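Side-chain contacts in ABC transporter periplasmic substrate-binding protein (Desulfovibrio alaskensis, PDB 5MY5), which probably captures tungstate in the periplasm with high selectivity and delivers it to an ABC transporter for uptake: residues P47-T50 with G54-L57; V76-V81 with D240-F245; A85-F90 with T97-L102. The protein carries 2 engineered substitutions. One frame throughout, in Å; residues are numbered along the deposited sequence.

In the fold
All three contacts pack a helix against strands, or the loops beside them, of one mixed sheet. Contact 2 is the buried one: Ile78 of strand 78-81 meets Ala242 and Phe245 of helix 239-250 mainly through apolar groups. Contact 1, partly buried, lies next to it, with centres 12 Å apart. It mixes ring packing with hydrogen bonds at the end of a helix and a water, and its Phe49 and Ile55 touch the same helix 239-250. Contact 3 is also partly buried, but charged: Glu87, Lys88 and Arg99 meet around two waters. Its helix 84-92 directly follows strand 78-81 of contact 2, whereas contacts 1 and 3 do not touch.

Contact 1 (P47-T50 with G54-L57); sequences PQFT and GIEL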
loop_
_atom_site.group_PDB
_atom_site.type_symbol
_atom_site.label_atom_id
_atom_site.label_comp_id
_atom_site.label_asym_id
_atom_site.label_seq_id
_atom_site.Cartn_x
_atom_site.Cartn_y
_atom_site.Cartn_z
ATOM N N PRO A 47 7.674 -19.503 -0.305
ATOM C CA PRO A 47 7.917 -20.965 -0.446
ATOM C C PRO A 47 7.412 -21.493 -1.778
ATOM O O PRO A 47 8.019 -22.398 -2.372
ATOM C CB PRO A 47 7.086 -21.591 0.693
ATOM C CG PRO A 47 6.750 -20.499 1.609
ATOM C CD PRO A 47 6.894 -19.180 0.893
ATOM N N GLN A 48 6.360 -20.888 -2.323
ATOM C CA GLN A 48 5.885 -21.311 -3.649
ATOM C C GLN A 48 6.895 -20.953 -4.780
ATOM O O GLN A 48 7.160 -21.722 -5.724
ATOM C CB GLN A 48 4.516 -20.723 -3.986
ATOM C CG GLN A 48 3.447 -20.951 -2.882
ATOM C CD GLN A 48 2.013 -20.452 -3.148
ATOM O OE1 GLN A 48 1.281 -21.007 -3.973
ATOM N NE2 GLN A 48 1.557 -19.472 -2.326
ATOM N N PHE A 49 7.452 -19.743 -4.707
ATOM C CA PHE A 49 8.497 -19.317 -5.627
ATOM C C PHE A 49 9.667 -20.304 -5.537
ATOM O O PHE A 49 10.224 -20.712 -6.594
ATOM C CB PHE A 49 8.974 -17.873 -5.243
ATOM C CG PHE A 49 10.150 -17.358 -6.061
ATOM C CD1 PHE A 49 10.105 -17.266 -7.380
ATOM C CD2 PHE A 49 11.384 -17.027 -5.408
ATOM C CE1 PHE A 49 11.177 -16.801 -8.137
ATOM C CE2 PHE A 49 12.428 -16.530 -6.149
ATOM C CZ PHE A 49 12.317 -16.400 -7.525
ATOM N N THR A 50 10.096 -20.691 -4.343
ATOM C CA THR A 50 11.246 -21.591 -4.205
ATOM C C THR A 50 10.904 -23.015 -4.744
ATOM O O THR A 50 11.734 -23.607 -5.474
ATOM C CB THR A 50 11.715 -21.717 -2.759
ATOM O OG1 THR A 50 12.176 -20.449 -2.307
ATOM C CG2 THR A 50 12.868 -22.735 -2.631
ATOM N N GLY A 54 13.465 -23.072 -7.642
ATOM C CA GLY A 54 14.631 -23.442 -6.887
ATOM C C GLY A 54 15.313 -22.313 -6.199
ATOM O O GLY A 54 16.321 -22.554 -5.589
ATOM N N ILE A 55 14.836 -21.090 -6.356
ATOM C CA ILE A 55 15.530 -19.914 -5.863
ATOM C C ILE A 55 14.957 -19.574 -4.514
ATOM O O ILE A 55 13.771 -19.523 -4.368
ATOM C CB ILE A 55 15.345 -18.712 -6.844
ATOM C CG1 ILE A 55 15.896 -19.052 -8.209
ATOM C CG2 ILE A 55 15.999 -17.454 -6.210
ATOM C CD1 ILE A 55 15.420 -18.071 -9.259
ATOM N N GLU A 56 15.822 -19.364 -3.488
ATOM C CA GLU A 56 15.432 -18.882 -2.176
ATOM C C GLU A 56 15.293 -17.322 -2.191
ATOM O O GLU A 56 16.205 -16.657 -2.672
ATOM C CB GLU A 56 16.480 -19.267 -1.096
ATOM C CG GLU A 56 16.080 -18.782 0.312
ATOM C CD GLU A 56 17.161 -18.995 1.400
ATOM O OE1 GLU A 56 18.249 -19.472 1.092
ATOM O OE2 GLU A 56 16.937 -18.501 2.519
ATOM N N LEU A 57 14.145 -16.816 -1.734
ATOM C CA LEU A 57 13.912 -15.349 -1.651
ATOM C C LEU A 57 14.074 -14.918 -0.222
ATOM O O LEU A 57 13.394 -15.403 0.666
ATOM C CB LEU A 57 12.498 -14.996 -2.110
ATOM C CG LEU A 57 12.079 -13.532 -2.032
ATOM C CD1 LEU A 57 12.827 -12.650 -3.030
ATOM C CD2 LEU A 57 10.556 -13.335 -2.206
HETATM O O HOH W 1 12.018 -18.403 -0.726
#
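Helix 41-53 ends here: Gly54 N donates to Thr50 O at 2.8 Å, and Gly54, with positive phi, is the first residue to leave the helical path. The chain then runs into strand 56-62. Thr50 fastens this exit a second time. Thr50 OG1 donates to Ile55 O at 2.8 Å, approaching 31° out of the carbonyl plane. The hydroxyl stands beside its own backbone N (chi1 -64°), which turns it toward that carbonyl. The CA of Thr50 also lies 3.3 Å from Ile55 O in a CA-H...O contact. A water donates to Thr50 OG1 at 2.6 Å and accepts from Leu57 N at 2.8 Å, so it joins the helix to the start of the strand. Phe49 supplies the apolar half. Its CG is anti to the backbone N (chi1 175°), and one side of the ring reaches residues 54-57. Phe49 CE2 lies 3.7 Å from Ile55 CG2, while Phe49 CD2 lies 4.0 Å from Leu57 CB. The ring therefore spans Ile55, just before the strand, and Leu57 within it. This is the turn from the helix into the second strand of a beta-alpha-beta crossover. Strand 56-62 pairs in parallel with strand 27-33, and Ile55 and Leu57 both touch Leu28. Helix 239-250 also packs here: Phe245 meets the Phe49 ring edge-to-face, and Trp248 also touches that ring.

Contact 2 (V76-V81 with D240-F245); sequences VDILLV and DLADKF
Ile78 packs against Ala242 and Phe245 where helix 239-250 packs on an inner strand of the sheet, in the alpha/beta architecture of a periplasmic binding protein. Strand 78-81 lies in the sheet between strands 27-33 and 221-228. Helix 239-250 turns one side to it. The closest backbone approach is at Ile78 and Ala242, whose CA atoms are 5.9 Å apart. The small methyl of Ala242 permits this. Ala242 CB lies 3.7 Å from Asp77 O and 4.1 Å from Ile78 CB.

One turn further along, Phe245 continues the packing. Its CG is anti to the backbone N (chi1 -180°), which carries the ring out over the strand. There it crosses Ile78 at about a right angle. Leu28 and Met30 of strand 27-33 also touch this ring. The tight part is buried; its side-chain contacts are apolar, and two backbone carbonyls lie against methyl groups.

The far side of the helix is looser. Asp240 and Lys244 are exposed and make no contact with the strand. Asp243 is partly exposed, and its OD1 forms a salt bridge with Lys239. At the start of the strand segment, the carboxylate of Asp77 is buried but held on both oxygens: OD2 by Met29 N and OD1 by Lys238 N. These bonds tie the loop before the strand to strand 27-33 and to the residue just before the helix.

The CD1 methyl of Ile78 touches two helix groups, Ala242 O and Phe245 CD2, each at 3.7 Å.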
loop_
_atom_site.group_PDB
_atom_site.type_symbol
_atom_site.label_atom_id
_atom_site.label_comp_id
_atom_site.label_asym_id
_atom_site.label_seq_id
_atom_site.Cartn_x
_atom_site.Cartn_y
_atom_site.Cartn_z
ATOM N N VAL A 76 20.882 -5.172 -2.627
ATOM C CA VAL A 76 19.845 -6.101 -3.045
ATOM C C VAL A 76 19.768 -6.213 -4.560
ATOM O O VAL A 76 20.266 -5.369 -5.322
ATOM C CB VAL A 76 18.443 -5.705 -2.464
ATOM C CG1 VAL A 76 18.403 -5.728 -0.964
ATOM C CG2 VAL A 76 17.960 -4.363 -3.032
ATOM N N ASP A 77 19.160 -7.295 -5.033
ATOM C CA ASP A 77 18.973 -7.570 -6.404
ATOM C C ASP A 77 17.680 -7.021 -7.054
ATOM O O ASP A 77 17.563 -6.891 -8.268
ATOM C CB ASP A 77 18.956 -9.095 -6.589
ATOM C CG ASP A 77 20.191 -9.771 -5.980
ATOM O OD1 ASP A 77 21.339 -9.387 -6.379
ATOM O OD2 ASP A 77 20.060 -10.654 -5.104
ATOM N N ILE A 78 16.683 -6.792 -6.204
ATOM C CA ILE A 78 15.321 -6.413 -6.692
ATOM C C ILE A 78 14.589 -5.653 -5.608
ATOM O O ILE A 78 14.790 -5.873 -4.434
ATOM C CB ILE A 78 14.557 -7.709 -7.099
ATOM C CG1 ILE A 78 13.341 -7.346 -7.885
ATOM C CG2 ILE A 78 14.293 -8.577 -5.910
ATOM C CD1 ILE A 78 12.680 -8.566 -8.510
ATOM N N LEU A 79 13.731 -4.769 -6.074
ATOM C CA LEU A 79 12.834 -4.036 -5.218
ATOM C C LEU A 79 11.403 -4.565 -5.483
ATOM O O LEU A 79 11.009 -4.780 -6.614
ATOM C CB LEU A 79 12.829 -2.525 -5.585
ATOM C CG LEU A 79 14.125 -1.795 -5.481
ATOM C CD1 LEU A 79 13.902 -0.281 -5.655
ATOM C CD2 LEU A 79 14.936 -2.088 -4.269
ATOM N N LEU A 80 10.637 -4.543 -4.411
ATOM C CA LEU A 80 9.132 -4.726 -4.560
ATOM C C LEU A 80 8.565 -3.595 -3.743
ATOM O O LEU A 80 8.541 -3.620 -2.527
ATOM C CB LEU A 80 8.687 -6.109 -4.025
ATOM C CG LEU A 80 7.185 -6.356 -4.134
ATOM C CD1 LEU A 80 6.671 -6.347 -5.563
ATOM C CD2 LEU A 80 6.906 -7.720 -3.402
ATOM N N VAL A 81 8.021 -2.594 -4.444
ATOM C CA VAL A 81 7.616 -1.355 -3.750
ATOM C C VAL A 81 6.335 -0.822 -4.370
ATOM O O VAL A 81 5.777 -1.460 -5.279
ATOM C CB VAL A 81 8.722 -0.268 -3.769
ATOM C CG1 VAL A 81 9.905 -0.709 -2.879
ATOM C CG2 VAL A 81 9.184 -0.064 -5.162
ATOM N N ASP A 240 19.676 -12.341 -13.309
ATOM C CA ASP A 240 18.918 -13.455 -13.869
ATOM C C ASP A 240 17.930 -14.008 -12.797
ATOM O O ASP A 240 16.835 -14.332 -13.118
ATOM C CB ASP A 240 19.862 -14.563 -14.302
ATOM C CG ASP A 240 20.639 -14.200 -15.498
ATOM O OD1 ASP A 240 20.197 -13.338 -16.298
ATOM O OD2 ASP A 240 21.698 -14.815 -15.668
ATOM N N LEU A 241 18.335 -14.031 -11.518
ATOM C CA LEU A 241 17.425 -14.456 -10.396
ATOM C C LEU A 241 16.280 -13.391 -10.318
ATOM O O LEU A 241 15.119 -13.744 -10.119
ATOM C CB LEU A 241 18.063 -14.573 -9.101
ATOM C CG LEU A 241 19.221 -15.532 -9.019
ATOM C CD1 LEU A 241 19.796 -15.679 -7.652
ATOM C CD2 LEU A 241 18.928 -16.874 -9.666
ATOM N N ALA A 242 16.637 -12.103 -10.365
ATOM C CA ALA A 242 15.594 -11.044 -10.286
ATOM C C ALA A 242 14.571 -11.146 -11.363
ATOM O O ALA A 242 13.314 -11.101 -11.172
ATOM C CB ALA A 242 16.284 -9.689 -10.270
ATOM N N ASP A 243 15.086 -11.343 -12.588
ATOM C CA ASP A 243 14.194 -11.524 -13.719
ATOM C C ASP A 243 13.307 -12.784 -13.556
ATOM O O ASP A 243 12.191 -12.732 -13.962
ATOM C CB ASP A 243 14.971 -11.712 -15.047
ATOM C CG ASP A 243 15.640 -10.453 -15.547
ATOM O OD1 ASP A 243 15.243 -9.359 -15.030
ATOM O OD2 ASP A 243 16.598 -10.592 -16.424
ATOM N N LYS A 244 13.838 -13.857 -12.952
ATOM C CA LYS A 244 13.052 -15.055 -12.704
ATOM C C LYS A 244 11.901 -14.778 -11.768
ATOM O O LYS A 244 10.785 -15.292 -11.940
ATOM C CB LYS A 244 13.939 -16.170 -12.226
ATOM C CG LYS A 244 13.291 -17.528 -12.043
ATOM C CD LYS A 244 12.855 -18.235 -13.346
ATOM C CE LYS A 244 13.976 -18.431 -14.395
ATOM N NZ LYS A 244 15.086 -19.379 -13.936
ATOM N N PHE A 245 12.128 -13.962 -10.744
ATOM C CA PHE A 245 11.073 -13.598 -9.814
ATOM C C PHE A 245 9.995 -12.804 -10.557
ATOM O O PHE A 245 8.823 -12.994 -10.259
ATOM C CB PHE A 245 11.626 -12.798 -8.580
ATOM C CG PHE A 245 10.596 -12.407 -7.611
ATOM C CD1 PHE A 245 10.085 -13.322 -6.718
ATOM C CD2 PHE A 245 10.131 -11.134 -7.582
ATOM C CE1 PHE A 245 9.105 -12.950 -5.802
ATOM C CE2 PHE A 245 9.201 -10.758 -6.606
ATOM C CZ PHE A 245 8.683 -11.639 -5.757
#

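Contact 3 (A85-F90 with T97-L102); sequences AAEKAF and TARTQL
Arg99 meets Glu87 and Lys88 of helix 84-92 as the chain returns from that helix to the sheet. Thr97 and Ala98 come first, and both point away from the helix. Arg99 then turns toward it and carries nearly all of the contact. Its side chain bends at chi3, bringing the guanidinium across the Glu87 side chain. Arg99 NE donates to Glu87 OE1 at 2.9 Å in a salt bridge that is almost straight, at 169°. The oxygen lies in the guanidinium plane, but the nitrogen sits 42° above the carboxylate plane. The two groups are turned 61° apart, so they do not form a flat paired bridge.

A water closes a second route, donating to Glu87 OE2 at 2.7 Å and accepting from Arg99 NH2 at 3.1 Å. Glu87 OE2 also takes Ala83 N, just before the helix, which helps to fix the carboxylate. The extended Lys88 chain crosses Arg99 at a slant, Lys88 CE 3.7 Å from Arg99 NH1. Another water accepts from Lys88 NZ and, weakly, from Arg99 NH1.

Two residues on, Gln101 in one of its two conformers places NE2 over the centre of one guanidinium face. Leu102 touches Met249 and Ala250 of helix 239-250. Helix 84-92 lies on the connection from strand 78-81 to strand 100-112. Both strands pair antiparallel with strand 221-228, whose Ser225 and Ile227 touch Glu87.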
loop_
_atom_site.group_PDB
_atom_site.type_symbol
_atom_site.label_atom_id
_atom_site.label_comp_id
_atom_site.label_asym_id
_atom_site.label_seq_id
_atom_site.Cartn_x
_atom_site.Cartn_y
_atom_site.Cartn_z
ATOM N N ALA A 85 6.098 7.483 -8.371
ATOM C CA ALA A 85 7.030 8.586 -8.719
ATOM C C ALA A 85 8.468 8.299 -8.328
ATOM O O ALA A 85 9.394 8.521 -9.120
ATOM C CB ALA A 85 6.578 9.929 -8.108
ATOM N N ALA A 86 8.660 7.796 -7.092
ATOM C CA ALA A 86 10.002 7.465 -6.641
ATOM C C ALA A 86 10.564 6.300 -7.487
ATOM O O ALA A 86 11.738 6.269 -7.747
ATOM C CB ALA A 86 9.937 7.081 -5.235
ATOM N N GLU A 87 9.691 5.352 -7.843
ATOM C CA GLU A 87 10.143 4.267 -8.680
ATOM C C GLU A 87 10.663 4.725 -10.080
ATOM O O GLU A 87 11.700 4.295 -10.583
ATOM C CB GLU A 87 9.068 3.233 -8.875
ATOM C CG GLU A 87 8.645 2.508 -7.597
ATOM C CD GLU A 87 7.396 1.676 -7.854
ATOM O OE1 GLU A 87 7.328 1.146 -9.006
ATOM O OE2 GLU A 87 6.517 1.466 -6.991
ATOM N N LYS A 88 9.896 5.660 -10.656
ATOM C CA LYS A 88 10.311 6.253 -11.953
ATOM C C LYS A 88 11.679 6.997 -11.855
ATOM O O LYS A 88 12.585 6.827 -12.688
ATOM C CB LYS A 88 9.234 7.144 -12.550
ATOM C CG LYS A 88 8.012 6.431 -13.007
ATOM C CD LYS A 88 6.910 7.439 -13.236
ATOM C CE LYS A 88 5.654 6.759 -13.732
ATOM N NZ LYS A 88 4.484 7.612 -13.401
ATOM N N ALA A 89 11.856 7.748 -10.772
ATOM C CA ALA A 89 13.169 8.355 -10.501
ATOM C C ALA A 89 14.301 7.376 -10.314
ATOM O O ALA A 89 15.418 7.591 -10.838
ATOM C CB ALA A 89 13.097 9.272 -9.303
ATOM N N PHE A 90 13.999 6.204 -9.688
ATOM C CA PHE A 90 15.000 5.172 -9.521
ATOM C C PHE A 90 15.477 4.582 -10.833
ATOM O O PHE A 90 16.625 4.335 -11.074
ATOM C CB PHE A 90 14.416 4.094 -8.557
ATOM C CG PHE A 90 15.360 3.030 -8.153
ATOM C CD1 PHE A 90 16.188 3.125 -7.061
ATOM C CD2 PHE A 90 15.348 1.776 -8.871
ATOM C CE1 PHE A 90 17.007 2.085 -6.691
ATOM C CE2 PHE A 90 16.163 0.766 -8.489
ATOM C CZ PHE A 90 16.966 0.900 -7.423
ATOM N N THR A 97 16.314 -1.344 -13.824
ATOM C CA THR A 97 16.180 -1.530 -15.227
ATOM C C THR A 97 14.818 -1.047 -15.690
ATOM O O THR A 97 14.645 -0.269 -16.655
ATOM C CB THR A 97 16.352 -3.025 -15.553
ATOM O OG1 THR A 97 15.336 -3.769 -14.859
ATOM C CG2 THR A 97 17.740 -3.502 -14.973
ATOM N N ALA A 98 13.742 -1.432 -14.979
ATOM C CA ALA A 98 12.398 -1.080 -15.367
ATOM C C ALA A 98 11.399 -1.536 -14.288
ATOM O O ALA A 98 11.725 -2.446 -13.470
ATOM C CB ALA A 98 12.005 -1.674 -16.690
ATOM N N ARG A 99 10.241 -0.893 -14.284
ATOM C CA ARG A 99 9.154 -1.219 -13.370
ATOM C C ARG A 99 8.259 -2.197 -14.068
ATOM O O ARG A 99 7.776 -1.925 -15.184
ATOM C CB ARG A 99 8.255 -0.030 -13.017
ATOM C CG ARG A 99 8.947 1.143 -12.399
ATOM C CD ARG A 99 8.022 2.325 -12.479
ATOM N NE ARG A 99 6.870 2.161 -11.640
ATOM C CZ ARG A 99 5.631 2.547 -11.864
ATOM N NH1 ARG A 99 5.324 3.167 -13.001
ATOM N NH2 ARG A 99 4.711 2.409 -10.947
ATOM N N THR A 100 7.921 -3.309 -13.398
ATOM C CA THR A 100 6.858 -4.210 -13.847
ATOM C C THR A 100 5.734 -4.170 -12.831
ATOM O O THR A 100 5.893 -4.647 -11.714
ATOM C CB THR A 100 7.389 -5.671 -14.056
ATOM O OG1 THR A 100 8.410 -5.646 -15.067
ATOM C CG2 THR A 100 6.357 -6.572 -14.499
ATOM N N GLN A 101 4.578 -3.734 -13.268
ATOM C CA GLN A 101 3.425 -3.709 -12.388
ATOM C C GLN A 101 2.892 -5.097 -12.200
ATOM O O GLN A 101 2.843 -5.898 -13.165
ATOM C CB GLN A 101 2.344 -2.778 -12.944
ATOM C CG GLN A 101 2.644 -1.304 -12.642
ATOM C CD GLN A 101 3.708 -0.697 -13.539
ATOM O OE1 GLN A 101 3.525 -0.611 -14.764
ATOM N NE2 GLN A 101 4.792 -0.219 -12.948
ATOM N N LEU A 102 2.479 -5.417 -11.005
ATOM C CA LEU A 102 2.133 -6.817 -10.566
ATOM C C LEU A 102 0.746 -6.955 -9.926
ATOM O O LEU A 102 -0.080 -7.822 -10.322
ATOM C CB LEU A 102 3.227 -7.471 -9.750
ATOM C CG LEU A 102 4.542 -7.683 -10.435
ATOM C CD1 LEU A 102 5.622 -8.101 -9.434
ATOM C CD2 LEU A 102 4.381 -8.782 -11.533
HETATM O O HOH W 2 4.356 0.734 -8.364
HETATM O O HOH W 3 2.630 5.146 -12.931
#